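PDB 6VJ4: foldase protein PrsA 2 from Bacillus anthracis, which helps secreted proteins fold outside the cell after translocation, is important for secretion of the protective antigen, and has peptidyl-prolyl cis-trans isomerase activity. Local coordinates for residues D62-V67 and K74-F79; Q35-K40 and Q231-K236; K128-G133 and E137-Q142; L147-K150 and D155-Y158; E169-K174 and H191-T196. All coordinates share one frame; numbering follows the deposited sequence.

In the fold
Contacts 1 and 2 belong to the helical part of the chain, and contacts 3, 4 and 5 to the parvulin-type isomerase domain, with the centres of contacts 1 and 3 about 57 Å apart. Contacts 2 and 5 are the buried ones and rest on aliphatic packing, helix on helix in the first and helix on sheet in the second. Contact 1 is a surface contact made by two aromatic rings. Contact 3 is a partly buried leucine pair, and contact 4 relies on a serine and a bridging water. Contacts 4 and 5 reach the same antiparallel sheet, while a salt bridge from Glu137 to Lys194 ties contact 3 to contact 5.

Contact 1: residues D62-V67 and K74-F79; sequences DQFKNV and KDEADF
The rings of Phe64 and Phe79 form an offset edge-to-face pair, with the edge of Phe64 toward the face of Phe79. Their planes stand 83° apart and their centroids are separated by 5.4 Å. The pair joins two consecutive helices, 64-70 and 76-95, across the short turn between them. The distal edge of Phe64 does the touching: its CZ lies 3.7 Å from CD2 of Phe79, and its CE1 is equally close to CE2 of the same ring. Both side chains have CG anti to the backbone N (chi1 -177° for Phe64 and 178° for Phe79), and this sends each ring toward the other helix. Helix 46-60 packs beside both rings, Lys57 touching Phe64 and Ala56 touching Phe79.

Glu76 comes in at about a right angle to Phe64 and stays at the margin, its OE2 4.1 Å from CE2 of Phe64. The stronger polar partner of this carboxylate is Lys57, which forms a salt bridge with OE1. Just ahead, Asp75 is the N-cap of helix 76-95: its OD1 accepts a hydrogen bond from Asp78 N at 3.2 Å, nearly along the C-O axis of the carboxylate.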
# COMPACT_ATOMS: atom_id res chain seq x y z
N ASP A 62 -17.20 24.32 -24.81
CA ASP A 62 -16.20 25.33 -24.37
C ASP A 62 -16.21 25.49 -22.84
O ASP A 62 -15.34 26.21 -22.32
CB ASP A 62 -16.43 26.68 -25.06
CG ASP A 62 -17.80 27.28 -24.82
OD1 ASP A 62 -18.65 26.62 -24.19
OD2 ASP A 62 -18.02 28.42 -25.28
N GLN A 63 -17.17 24.86 -22.15
CA GLN A 63 -17.26 24.95 -20.66
C GLN A 63 -16.46 23.81 -20.02
O GLN A 63 -16.27 23.86 -18.78
CB GLN A 63 -18.72 24.86 -20.20
CG GLN A 63 -19.58 26.04 -20.63
CD GLN A 63 -19.17 27.34 -19.99
OE1 GLN A 63 -18.45 27.37 -18.99
NE2 GLN A 63 -19.66 28.44 -20.54
N PHE A 64 -16.00 22.85 -20.82
CA PHE A 64 -15.26 21.66 -20.33
C PHE A 64 -14.19 22.07 -19.30
O PHE A 64 -14.16 21.47 -18.21
CB PHE A 64 -14.66 20.89 -21.52
CG PHE A 64 -13.93 19.62 -21.15
CD1 PHE A 64 -14.63 18.44 -20.92
CD2 PHE A 64 -12.55 19.59 -21.06
CE1 PHE A 64 -13.96 17.27 -20.59
CE2 PHE A 64 -11.88 18.42 -20.72
CZ PHE A 64 -12.59 17.26 -20.49
N LYS A 65 -13.37 23.07 -19.63
CA LYS A 65 -12.29 23.50 -18.70
C LYS A 65 -12.90 24.00 -17.38
O LYS A 65 -12.38 23.62 -16.32
CB LYS A 65 -11.42 24.58 -19.35
CG LYS A 65 -10.48 24.08 -20.44
CD LYS A 65 -9.59 25.17 -21.02
CE LYS A 65 -8.56 24.64 -21.99
NZ LYS A 65 -7.60 23.72 -21.34
N ASN A 66 -13.97 24.80 -17.46
CA ASN A 66 -14.63 25.36 -16.25
C ASN A 66 -15.20 24.22 -15.40
O ASN A 66 -14.79 24.12 -14.22
CB ASN A 66 -15.72 26.38 -16.61
CG ASN A 66 -15.15 27.72 -17.04
OD1 ASN A 66 -14.05 28.10 -16.63
ND2 ASN A 66 -15.90 28.45 -17.84
N VAL A 67 -16.09 23.39 -15.96
CA VAL A 67 -16.68 22.26 -15.17
C VAL A 67 -15.53 21.42 -14.60
O VAL A 67 -15.60 21.04 -13.42
CB VAL A 67 -17.66 21.41 -16.00
CG1 VAL A 67 -18.94 22.17 -16.32
CG2 VAL A 67 -17.03 20.88 -17.28
N LYS A 74 -7.09 18.87 -11.79
CA LYS A 74 -5.83 19.58 -12.18
C LYS A 74 -5.90 19.98 -13.65
O LYS A 74 -5.86 21.20 -13.94
CB LYS A 74 -4.62 18.66 -11.98
CG LYS A 74 -4.55 17.93 -10.64
CD LYS A 74 -3.99 18.72 -9.50
CE LYS A 74 -4.06 17.95 -8.20
NZ LYS A 74 -3.22 18.56 -7.14
N ASP A 75 -5.99 18.99 -14.54
CA ASP A 75 -6.05 19.20 -16.01
C ASP A 75 -6.81 18.02 -16.65
O ASP A 75 -7.40 17.22 -15.89
CB ASP A 75 -4.64 19.39 -16.59
CG ASP A 75 -3.66 18.28 -16.23
OD1 ASP A 75 -4.09 17.28 -15.62
OD2 ASP A 75 -2.46 18.44 -16.55
N GLU A 76 -6.77 17.92 -17.98
CA GLU A 76 -7.51 16.84 -18.69
C GLU A 76 -6.89 15.47 -18.37
O GLU A 76 -7.64 14.48 -18.38
CB GLU A 76 -7.54 17.11 -20.20
CG GLU A 76 -8.25 16.03 -20.99
CD GLU A 76 -8.45 16.36 -22.46
OE1 GLU A 76 -8.65 15.41 -23.25
OE2 GLU A 76 -8.42 17.56 -22.81
N ALA A 77 -5.59 15.43 -18.11
CA ALA A 77 -4.90 14.16 -17.75
C ALA A 77 -5.49 13.61 -16.45
O ALA A 77 -5.71 12.38 -16.37
CB ALA A 77 -3.41 14.37 -17.64
N ASP A 78 -5.73 14.49 -15.47
CA ASP A 78 -6.33 14.10 -14.16
C ASP A 78 -7.73 13.53 -14.42
O ASP A 78 -8.02 12.43 -13.90
CB ASP A 78 -6.38 15.30 -13.20
CG ASP A 78 -6.85 14.96 -11.79
OD1 ASP A 78 -6.83 13.76 -11.43
OD2 ASP A 78 -7.22 15.90 -11.06
N PHE A 79 -8.53 14.24 -15.21
CA PHE A 79 -9.91 13.81 -15.57
C PHE A 79 -9.88 12.40 -16.17
O PHE A 79 -10.60 11.51 -15.67
CB PHE A 79 -10.54 14.85 -16.51
CG PHE A 79 -11.94 14.53 -16.98
CD1 PHE A 79 -13.00 14.49 -16.10
CD2 PHE A 79 -12.19 14.32 -18.33
CE1 PHE A 79 -14.29 14.21 -16.54
CE2 PHE A 79 -13.48 14.04 -18.77
CZ PHE A 79 -14.52 13.99 -17.88

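Contact 2: residues Q35-K40 and Q231-K236; sequences QDVITK and QSELKK
Glu233 packs on Ile38 and Val37 with the aliphatic part of its side chain, where helix 223-236 crosses helix 28-41. This is a nearly perpendicular helix-helix crossing: the axes of segments 35-40 and 231-236 come within 10.1 Å and their directions differ by 83°. Starting at the root, CB of Glu233 lies 4.1 Å from CD1 of Ile38. One bond further out, CG comes to 3.8 Å from the same methyl and also borders CG1 of Val37. The bend about CB-CG, chi2 63°, turns the carboxylate aside toward its polar partners. At the tip the two oxygens have separate partners, OE1 in a salt bridge with Lys41 NZ and OE2 in a hydrogen bond with Tyr42 OH. A buried acid is thus gripped from two sources while its methylenes serve as packing surface.

The second half of the contact is purely apolar. Val37 and Leu234 mark the closest backbone approach, their CA atoms 7.1 Å apart. Outside the two segments, Ile38 also touches Ser88 and Met89 of helix 76-95, and Val37 touches Leu29 of the second subunit, which places this crossing beside the dimer interface. One methyl of Leu234 meets both branches of Val37: CD2 lies 3.6 Å from CG2 and 4.1 Å from CG1.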
# COMPACT_ATOMS: atom_id res chain seq x y z
N GLN A 35 -6.29 3.55 -6.88
CA GLN A 35 -6.72 3.54 -8.31
C GLN A 35 -5.84 2.56 -9.10
O GLN A 35 -6.39 1.89 -10.00
CB GLN A 35 -6.67 4.96 -8.90
CG GLN A 35 -7.69 5.91 -8.29
CD GLN A 35 -7.78 7.23 -9.02
OE1 GLN A 35 -7.09 7.48 -10.00
NE2 GLN A 35 -8.66 8.09 -8.54
N ASP A 36 -4.55 2.48 -8.77
CA ASP A 36 -3.63 1.56 -9.50
C ASP A 36 -4.05 0.10 -9.29
O ASP A 36 -3.99 -0.67 -10.27
CB ASP A 36 -2.17 1.77 -9.09
CG ASP A 36 -1.48 2.93 -9.79
OD1 ASP A 36 -2.15 3.96 -10.00
OD2 ASP A 36 -0.29 2.78 -10.14
N VAL A 37 -4.44 -0.27 -8.07
CA VAL A 37 -4.86 -1.67 -7.77
C VAL A 37 -6.10 -2.01 -8.61
O VAL A 37 -6.08 -3.06 -9.28
CB VAL A 37 -5.12 -1.87 -6.26
CG1 VAL A 37 -5.71 -3.24 -5.96
CG2 VAL A 37 -3.87 -1.63 -5.44
N ILE A 38 -7.12 -1.15 -8.58
CA ILE A 38 -8.38 -1.41 -9.34
C ILE A 38 -8.12 -1.38 -10.85
O ILE A 38 -8.55 -2.33 -11.53
CB ILE A 38 -9.46 -0.38 -8.93
CG1 ILE A 38 -9.76 -0.47 -7.44
CG2 ILE A 38 -10.72 -0.54 -9.78
CD1 ILE A 38 -10.14 -1.86 -6.96
N THR A 39 -7.44 -0.34 -11.34
CA THR A 39 -7.20 -0.18 -12.80
C THR A 39 -6.31 -1.31 -13.34
O THR A 39 -6.42 -1.60 -14.54
CB THR A 39 -6.61 1.20 -13.12
OG1 THR A 39 -5.42 1.36 -12.35
CG2 THR A 39 -7.58 2.32 -12.83
N LYS A 40 -5.45 -1.90 -12.50
CA LYS A 40 -4.57 -2.99 -12.98
C LYS A 40 -5.36 -4.31 -13.04
O LYS A 40 -5.18 -5.05 -14.03
CB LYS A 40 -3.35 -3.18 -12.07
CG LYS A 40 -2.36 -4.24 -12.55
CD LYS A 40 -1.24 -4.53 -11.56
CE LYS A 40 -0.25 -5.55 -12.08
NZ LYS A 40 0.49 -5.05 -13.27
N GLN A 231 -11.49 -1.56 -0.12
CA GLN A 231 -10.74 -2.01 1.09
C GLN A 231 -10.44 -3.51 1.02
O GLN A 231 -9.32 -3.91 1.39
CB GLN A 231 -11.54 -1.70 2.36
CG GLN A 231 -11.78 -0.22 2.61
CD GLN A 231 -12.66 0.02 3.81
OE1 GLN A 231 -13.07 -0.91 4.50
NE2 GLN A 231 -12.95 1.29 4.07
N SER A 232 -11.42 -4.31 0.56
CA SER A 232 -11.22 -5.78 0.46
C SER A 232 -10.19 -6.08 -0.64
O SER A 232 -9.36 -6.98 -0.43
CB SER A 232 -12.52 -6.49 0.20
OG SER A 232 -13.10 -6.06 -1.02
N GLU A 233 -10.23 -5.33 -1.74
CA GLU A 233 -9.30 -5.54 -2.89
C GLU A 233 -7.86 -5.24 -2.43
O GLU A 233 -6.95 -6.03 -2.77
CB GLU A 233 -9.73 -4.68 -4.07
CG GLU A 233 -9.40 -5.28 -5.42
CD GLU A 233 -10.11 -6.60 -5.71
OE1 GLU A 233 -9.76 -7.60 -5.07
OE2 GLU A 233 -11.05 -6.60 -6.53
N LEU A 234 -7.66 -4.14 -1.70
CA LEU A 234 -6.31 -3.82 -1.16
C LEU A 234 -5.88 -4.94 -0.20
O LEU A 234 -4.71 -5.34 -0.26
CB LEU A 234 -6.35 -2.47 -0.44
CG LEU A 234 -6.77 -1.27 -1.30
CD1 LEU A 234 -6.87 -0.01 -0.45
CD2 LEU A 234 -5.81 -1.05 -2.46
N LYS A 235 -6.81 -5.44 0.62
CA LYS A 235 -6.52 -6.52 1.61
C LYS A 235 -6.14 -7.80 0.86
O LYS A 235 -5.20 -8.49 1.33
CB LYS A 235 -7.73 -6.74 2.53
CG LYS A 235 -7.50 -7.72 3.67
CD LYS A 235 -8.67 -7.83 4.62
CE LYS A 235 -8.41 -8.78 5.77
NZ LYS A 235 -9.56 -8.85 6.70
N LYS A 236 -6.83 -8.12 -0.24
CA LYS A 236 -6.47 -9.33 -1.03
C LYS A 236 -5.06 -9.16 -1.60
O LYS A 236 -4.38 -10.18 -1.79
CB LYS A 236 -7.49 -9.57 -2.15
CG LYS A 236 -8.87 -10.00 -1.68
CD LYS A 236 -9.85 -10.26 -2.80
CE LYS A 236 -11.21 -10.69 -2.30
NZ LYS A 236 -12.15 -10.95 -3.42

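Contact 3: residues K128-G133 and E137-Q142; sequences KKLDTG and EELAKQ
Leu130 and Leu139 make a small apolar contact between two successive helices, 120-131 and 136-143, on one flank of the parvulin-type isomerase domain. The methyl CD1 of Leu139 does the work, lying 3.7 Å from CD2 of Leu130 and 4.0 Å from its CG. The same methyl also rests 4.0 Å from CB of Lys129, so it spans two neighbouring residues of the first helix. From there the chain of Lys129 runs on extended. Further in, Leu139 touches Ile115 of strand 110-117 and Leu130 touches Ile180, which links the pair to the body of the domain.

The turn between the helices begins with a Schellman motif closed by Gly133, whose phi of 115° suits glycine. Its N donates to Leu130 O at 3.0 Å. Thr132 adds a second tie, its backbone N giving a hydrogen bond of 3.1 Å to Lys129 O.

With no hydrogen bond running from one segment to the other, the two helices are held here by hydrocarbon packing alone, while the polar bonds within 128-133 shape the turn that brings them together.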
# COMPACT_ATOMS: atom_id res chain seq x y z
N LYS A 128 -46.94 -5.77 22.20
CA LYS A 128 -48.00 -6.11 23.19
C LYS A 128 -49.34 -5.45 22.80
O LYS A 128 -50.37 -6.16 22.82
CB LYS A 128 -47.56 -5.72 24.60
CG LYS A 128 -46.58 -6.69 25.26
CD LYS A 128 -46.27 -6.32 26.69
CE LYS A 128 -45.35 -7.31 27.37
NZ LYS A 128 -44.03 -7.40 26.69
N LYS A 129 -49.30 -4.20 22.36
CA LYS A 129 -50.53 -3.45 21.98
C LYS A 129 -51.13 -4.04 20.71
O LYS A 129 -52.35 -4.28 20.66
CB LYS A 129 -50.22 -1.96 21.81
CG LYS A 129 -50.04 -1.17 23.10
CD LYS A 129 -49.59 0.24 22.85
CE LYS A 129 -49.34 1.04 24.12
NZ LYS A 129 -48.80 2.37 23.79
N LEU A 130 -50.30 -4.29 19.70
CA LEU A 130 -50.81 -4.89 18.45
C LEU A 130 -51.42 -6.28 18.72
O LEU A 130 -52.42 -6.61 18.07
CB LEU A 130 -49.66 -5.01 17.45
CG LEU A 130 -49.07 -3.68 17.00
CD1 LEU A 130 -47.74 -3.89 16.29
CD2 LEU A 130 -50.05 -2.94 16.12
N ASP A 131 -50.86 -7.03 19.67
CA ASP A 131 -51.37 -8.40 19.94
C ASP A 131 -52.79 -8.34 20.53
O ASP A 131 -53.51 -9.35 20.38
CB ASP A 131 -50.39 -9.20 20.79
CG ASP A 131 -49.19 -9.71 20.00
OD1 ASP A 131 -49.21 -9.65 18.75
OD2 ASP A 131 -48.25 -10.20 20.64
N THR A 132 -53.16 -7.19 21.12
CA THR A 132 -54.51 -6.96 21.73
C THR A 132 -55.52 -6.56 20.65
O THR A 132 -56.71 -6.58 20.98
CB THR A 132 -54.55 -5.83 22.78
OG1 THR A 132 -54.59 -4.53 22.17
CG2 THR A 132 -53.43 -5.90 23.79
N GLY A 133 -55.05 -6.15 19.46
CA GLY A 133 -55.94 -5.68 18.38
C GLY A 133 -55.75 -4.20 18.03
O GLY A 133 -56.46 -3.72 17.13
N GLU A 137 -51.77 0.64 11.72
CA GLU A 137 -51.59 1.90 10.95
C GLU A 137 -51.54 3.10 11.91
O GLU A 137 -50.69 4.00 11.71
CB GLU A 137 -52.69 1.99 9.90
CG GLU A 137 -52.60 0.85 8.86
CD GLU A 137 -52.73 -0.60 9.35
OE1 GLU A 137 -53.66 -0.89 10.13
OE2 GLU A 137 -51.89 -1.45 8.94
N GLU A 138 -52.45 3.15 12.88
CA GLU A 138 -52.46 4.32 13.79
C GLU A 138 -51.21 4.31 14.68
O GLU A 138 -50.68 5.42 14.97
CB GLU A 138 -53.77 4.37 14.58
CG GLU A 138 -54.97 4.65 13.70
CD GLU A 138 -54.91 5.99 12.99
OE1 GLU A 138 -54.45 6.96 13.61
OE2 GLU A 138 -55.27 6.05 11.80
N LEU A 139 -50.78 3.14 15.15
CA LEU A 139 -49.55 3.11 15.98
C LEU A 139 -48.35 3.51 15.13
O LEU A 139 -47.46 4.17 15.67
CB LEU A 139 -49.32 1.73 16.59
CG LEU A 139 -49.92 1.46 17.95
CD1 LEU A 139 -49.67 0.01 18.32
CD2 LEU A 139 -49.34 2.40 19.01
N ALA A 140 -48.33 3.15 13.86
CA ALA A 140 -47.20 3.55 13.01
C ALA A 140 -47.21 5.07 12.83
O ALA A 140 -46.15 5.69 12.90
CB ALA A 140 -47.28 2.86 11.68
N LYS A 141 -48.40 5.62 12.60
CA LYS A 141 -48.51 7.09 12.39
C LYS A 141 -48.06 7.84 13.64
O LYS A 141 -47.51 8.96 13.51
CB LYS A 141 -49.94 7.43 11.97
CG LYS A 141 -50.26 7.04 10.54
CD LYS A 141 -51.55 7.60 9.98
CE LYS A 141 -52.77 7.29 10.82
NZ LYS A 141 -54.00 7.89 10.24
N GLN A 142 -48.29 7.26 14.81
CA GLN A 142 -47.92 7.95 16.06
C GLN A 142 -46.46 7.68 16.43
O GLN A 142 -45.77 8.65 16.78
CB GLN A 142 -48.86 7.54 17.20
CG GLN A 142 -48.51 8.20 18.54
CD GLN A 142 -48.61 9.70 18.42
OE1 GLN A 142 -49.53 10.22 17.79
NE2 GLN A 142 -47.63 10.40 18.98

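Contact 4: residues L147-K150 and D155-Y158; sequences LLSK and DLGY
Leu148 meets Asp155 through a water rather than directly. The water donates to both carbonyls, at 2.8 Å to Asp155 O and at a longer 3.3 Å to Leu148 O, and so bridges the weakly bonded helix 147-150 to the start of strand 155-159.

Ser149 comes next and makes the direct contact. Its CB points to the strand and sits 3.5 Å from Asp155 O, the carbonyl that also takes the water. Its chi1 of 58° places OG between the backbone N and the carbonyl carbon, from where it passes CD2 of Leu156 at 4.1 Å and reaches its hydrogen-bond partner, Asp146 OD2. CB of Ser149 lies equally far from that leucine methyl, which therefore rests against both atoms of the serine side chain. CB of Lys150 points away from the strand and packs 3.6 Å from Ala140 O of helix 136-143.

On the strand side, Asp155 forms an Asx turn: OD1 accepts from Gly157 N at 2.9 Å, the donor coming from above the carboxylate plane, 63° out of it. The turn ends at Gly157, whose phi is positive, 71°. Leu156 bonds through its backbone to Ala112 of strand 110-117 and packs on Met164, Asp146 and His114, while Ser149 also touches His114. His114 of the inner strand 110-117, an acidic residue and a leucine-methionine pair lying together are consistent with the active-site cleft of a parvulin-type prolyl isomerase.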
# COMPACT_ATOMS: atom_id res chain seq x y z
N LEU A 147 -39.69 8.11 8.69
CA LEU A 147 -40.51 9.18 8.07
C LEU A 147 -40.99 8.77 6.68
O LEU A 147 -42.02 9.28 6.26
CB LEU A 147 -39.70 10.47 8.00
CG LEU A 147 -39.26 11.03 9.35
CD1 LEU A 147 -38.52 12.34 9.16
CD2 LEU A 147 -40.47 11.22 10.27
N LEU A 148 -40.25 7.91 5.97
CA LEU A 148 -40.68 7.53 4.60
C LEU A 148 -42.00 6.74 4.60
O LEU A 148 -42.66 6.75 3.55
CB LEU A 148 -39.58 6.70 3.95
CG LEU A 148 -38.26 7.41 3.70
CD1 LEU A 148 -37.22 6.44 3.14
CD2 LEU A 148 -38.47 8.58 2.76
N SER A 149 -42.34 6.05 5.70
CA SER A 149 -43.54 5.17 5.70
C SER A 149 -44.53 5.51 6.82
O SER A 149 -45.67 5.04 6.70
CB SER A 149 -43.18 3.70 5.82
OG SER A 149 -42.43 3.47 7.02
N LYS A 150 -44.13 6.31 7.81
CA LYS A 150 -45.06 6.44 8.96
C LYS A 150 -46.40 7.07 8.55
O LYS A 150 -47.40 6.62 9.10
CB LYS A 150 -44.39 7.19 10.10
CG LYS A 150 -44.22 8.66 9.88
CD LYS A 150 -43.58 9.35 11.10
CE LYS A 150 -44.53 9.52 12.25
NZ LYS A 150 -43.88 10.17 13.39
N ASP A 155 -46.80 1.42 5.79
CA ASP A 155 -46.74 0.65 4.52
C ASP A 155 -45.49 1.02 3.71
O ASP A 155 -45.27 2.21 3.45
CB ASP A 155 -48.01 0.88 3.70
CG ASP A 155 -48.01 0.18 2.35
OD1 ASP A 155 -47.43 -0.92 2.24
OD2 ASP A 155 -48.59 0.77 1.40
N LEU A 156 -44.71 0.00 3.32
CA LEU A 156 -43.46 0.17 2.53
C LEU A 156 -43.77 -0.10 1.06
O LEU A 156 -42.89 0.17 0.23
CB LEU A 156 -42.43 -0.84 3.01
CG LEU A 156 -41.88 -0.58 4.42
CD1 LEU A 156 -41.19 -1.81 4.97
CD2 LEU A 156 -40.94 0.61 4.41
N GLY A 157 -44.97 -0.62 0.78
CA GLY A 157 -45.32 -1.05 -0.58
C GLY A 157 -44.57 -2.32 -0.94
O GLY A 157 -43.91 -2.89 -0.06
N TYR A 158 -44.69 -2.76 -2.19
CA TYR A 158 -43.95 -3.96 -2.65
C TYR A 158 -42.47 -3.62 -2.89
O TYR A 158 -42.17 -2.54 -3.47
CB TYR A 158 -44.58 -4.52 -3.93
CG TYR A 158 -45.77 -5.40 -3.65
CD1 TYR A 158 -45.58 -6.72 -3.30
CD2 TYR A 158 -47.06 -4.90 -3.69
CE1 TYR A 158 -46.66 -7.54 -2.99
CE2 TYR A 158 -48.15 -5.72 -3.41
CZ TYR A 158 -47.94 -7.04 -3.07
OH TYR A 158 -48.98 -7.84 -2.71
O HOH W 1 -43.46 3.91 2.13

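Contact 5: residues E169-K174 and H191-T196; sequences ETAAYK and HIIKLT
Ala171 and Ala172 present two small methyls of helix 166-174 to Ile193 of the strand, and this aliphatic packing carries the contact. CB of Ala171 meets CD1 of Ile193 at 3.9 Å, while CB of Ala172 lies 4.3 Å from its CG2. Ile193 serves both alanines because its branches part at CB: CG2 stands anti to the backbone N, and CG1 carries CD1 outward with chi2 extended at 171°. Leu195 takes the next place on the same side of the strand, its CD1 4.2 Å from Ala172 O. The closest backbone approach is here too, with the CA atoms of Ala172 and Leu195 6.4 Å apart.

This is helix-on-sheet packing within the parvulin fold, the helix lying against strand 189-198 of the antiparallel sheet. The axes of segments 169-174 and 191-196 approach to 8.3 Å at an angle of 44°. Val184 touches both Ala171 and Ile193, and Ile110 touches both Ala172 and Leu195, so neighbouring strands extend the same apolar layer.

Polar bonds gather around this core. The backbone of the strand pairs with strand 110-117 through Ile192 with Ile115 and Lys194 with Ser113. His191 hydrogen-bonds to His114 through ND1 and to Ser186 through NE2, and its ring meets Phe168 edge-to-face.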
# COMPACT_ATOMS: atom_id res chain seq x y z
N GLU A 169 -34.98 -7.87 6.00
CA GLU A 169 -35.42 -8.81 4.94
C GLU A 169 -35.55 -10.22 5.50
O GLU A 169 -36.55 -10.89 5.15
CB GLU A 169 -34.42 -8.80 3.78
CG GLU A 169 -34.78 -9.80 2.71
CD GLU A 169 -34.01 -9.67 1.42
OE1 GLU A 169 -33.55 -8.55 1.09
OE2 GLU A 169 -33.85 -10.71 0.75
N THR A 170 -34.56 -10.66 6.28
CA THR A 170 -34.55 -12.03 6.84
C THR A 170 -35.82 -12.25 7.66
O THR A 170 -36.49 -13.30 7.50
CB THR A 170 -33.28 -12.30 7.65
OG1 THR A 170 -32.21 -12.28 6.71
CG2 THR A 170 -33.33 -13.63 8.37
N ALA A 171 -36.17 -11.27 8.48
CA ALA A 171 -37.37 -11.40 9.32
C ALA A 171 -38.65 -11.36 8.49
O ALA A 171 -39.56 -12.18 8.74
CB ALA A 171 -37.37 -10.29 10.35
N ALA A 172 -38.73 -10.43 7.53
CA ALA A 172 -39.95 -10.23 6.73
C ALA A 172 -40.30 -11.51 5.96
O ALA A 172 -41.48 -11.88 5.92
CB ALA A 172 -39.76 -9.06 5.80
N TYR A 173 -39.29 -12.16 5.39
CA TYR A 173 -39.59 -13.34 4.55
C TYR A 173 -39.96 -14.55 5.41
O TYR A 173 -40.48 -15.55 4.82
CB TYR A 173 -38.42 -13.63 3.61
CG TYR A 173 -38.42 -12.79 2.36
CD1 TYR A 173 -39.26 -13.11 1.31
CD2 TYR A 173 -37.58 -11.70 2.20
CE1 TYR A 173 -39.25 -12.41 0.13
CE2 TYR A 173 -37.60 -10.94 1.04
CZ TYR A 173 -38.41 -11.32 -0.02
OH TYR A 173 -38.41 -10.59 -1.16
N LYS A 174 -39.70 -14.52 6.71
CA LYS A 174 -40.10 -15.65 7.58
C LYS A 174 -41.59 -15.53 7.95
O LYS A 174 -42.15 -16.52 8.45
CB LYS A 174 -39.22 -15.70 8.83
CG LYS A 174 -37.84 -16.28 8.60
CD LYS A 174 -37.13 -16.67 9.88
CE LYS A 174 -35.92 -17.56 9.64
NZ LYS A 174 -34.81 -16.82 8.99
N HIS A 191 -37.51 -2.95 14.60
CA HIS A 191 -38.69 -2.92 13.73
C HIS A 191 -39.73 -3.91 14.21
O HIS A 191 -39.36 -5.00 14.68
CB HIS A 191 -38.37 -3.37 12.29
CG HIS A 191 -37.26 -2.63 11.62
ND1 HIS A 191 -37.50 -1.63 10.69
CD2 HIS A 191 -35.92 -2.74 11.73
CE1 HIS A 191 -36.36 -1.16 10.27
NE2 HIS A 191 -35.37 -1.82 10.89
N ILE A 192 -40.98 -3.48 14.16
CA ILE A 192 -42.10 -4.43 14.25
C ILE A 192 -42.61 -4.52 12.81
O ILE A 192 -42.97 -3.46 12.24
CB ILE A 192 -43.17 -4.00 15.25
CG1 ILE A 192 -42.60 -3.93 16.67
CG2 ILE A 192 -44.34 -4.95 15.18
CD1 ILE A 192 -42.08 -5.25 17.20
N ILE A 193 -42.61 -5.73 12.25
CA ILE A 193 -42.92 -5.91 10.81
C ILE A 193 -44.21 -6.70 10.64
O ILE A 193 -44.44 -7.68 11.42
CB ILE A 193 -41.75 -6.64 10.11
CG1 ILE A 193 -40.39 -6.01 10.39
CG2 ILE A 193 -42.03 -6.80 8.62
CD1 ILE A 193 -39.20 -6.84 9.91
N LYS A 194 -45.03 -6.28 9.69
CA LYS A 194 -46.25 -7.02 9.33
C LYS A 194 -46.17 -7.35 7.84
O LYS A 194 -46.06 -6.43 7.04
CB LYS A 194 -47.51 -6.22 9.65
CG LYS A 194 -48.79 -6.95 9.33
CD LYS A 194 -50.05 -6.24 9.73
CE LYS A 194 -50.21 -4.88 9.09
NZ LYS A 194 -51.58 -4.34 9.29
N LEU A 195 -46.23 -8.64 7.49
CA LEU A 195 -46.23 -8.97 6.05
C LEU A 195 -47.64 -8.80 5.50
O LEU A 195 -48.56 -9.34 6.08
CB LEU A 195 -45.75 -10.41 5.87
CG LEU A 195 -45.67 -10.84 4.41
CD1 LEU A 195 -44.56 -10.14 3.66
CD2 LEU A 195 -45.49 -12.35 4.35
N THR A 196 -47.80 -8.11 4.37
CA THR A 196 -49.18 -7.84 3.89
C THR A 196 -49.40 -8.32 2.47
O THR A 196 -50.56 -8.30 2.04
CB THR A 196 -49.50 -6.35 4.00
OG1 THR A 196 -48.52 -5.61 3.28
CG2 THR A 196 -49.49 -5.86 5.43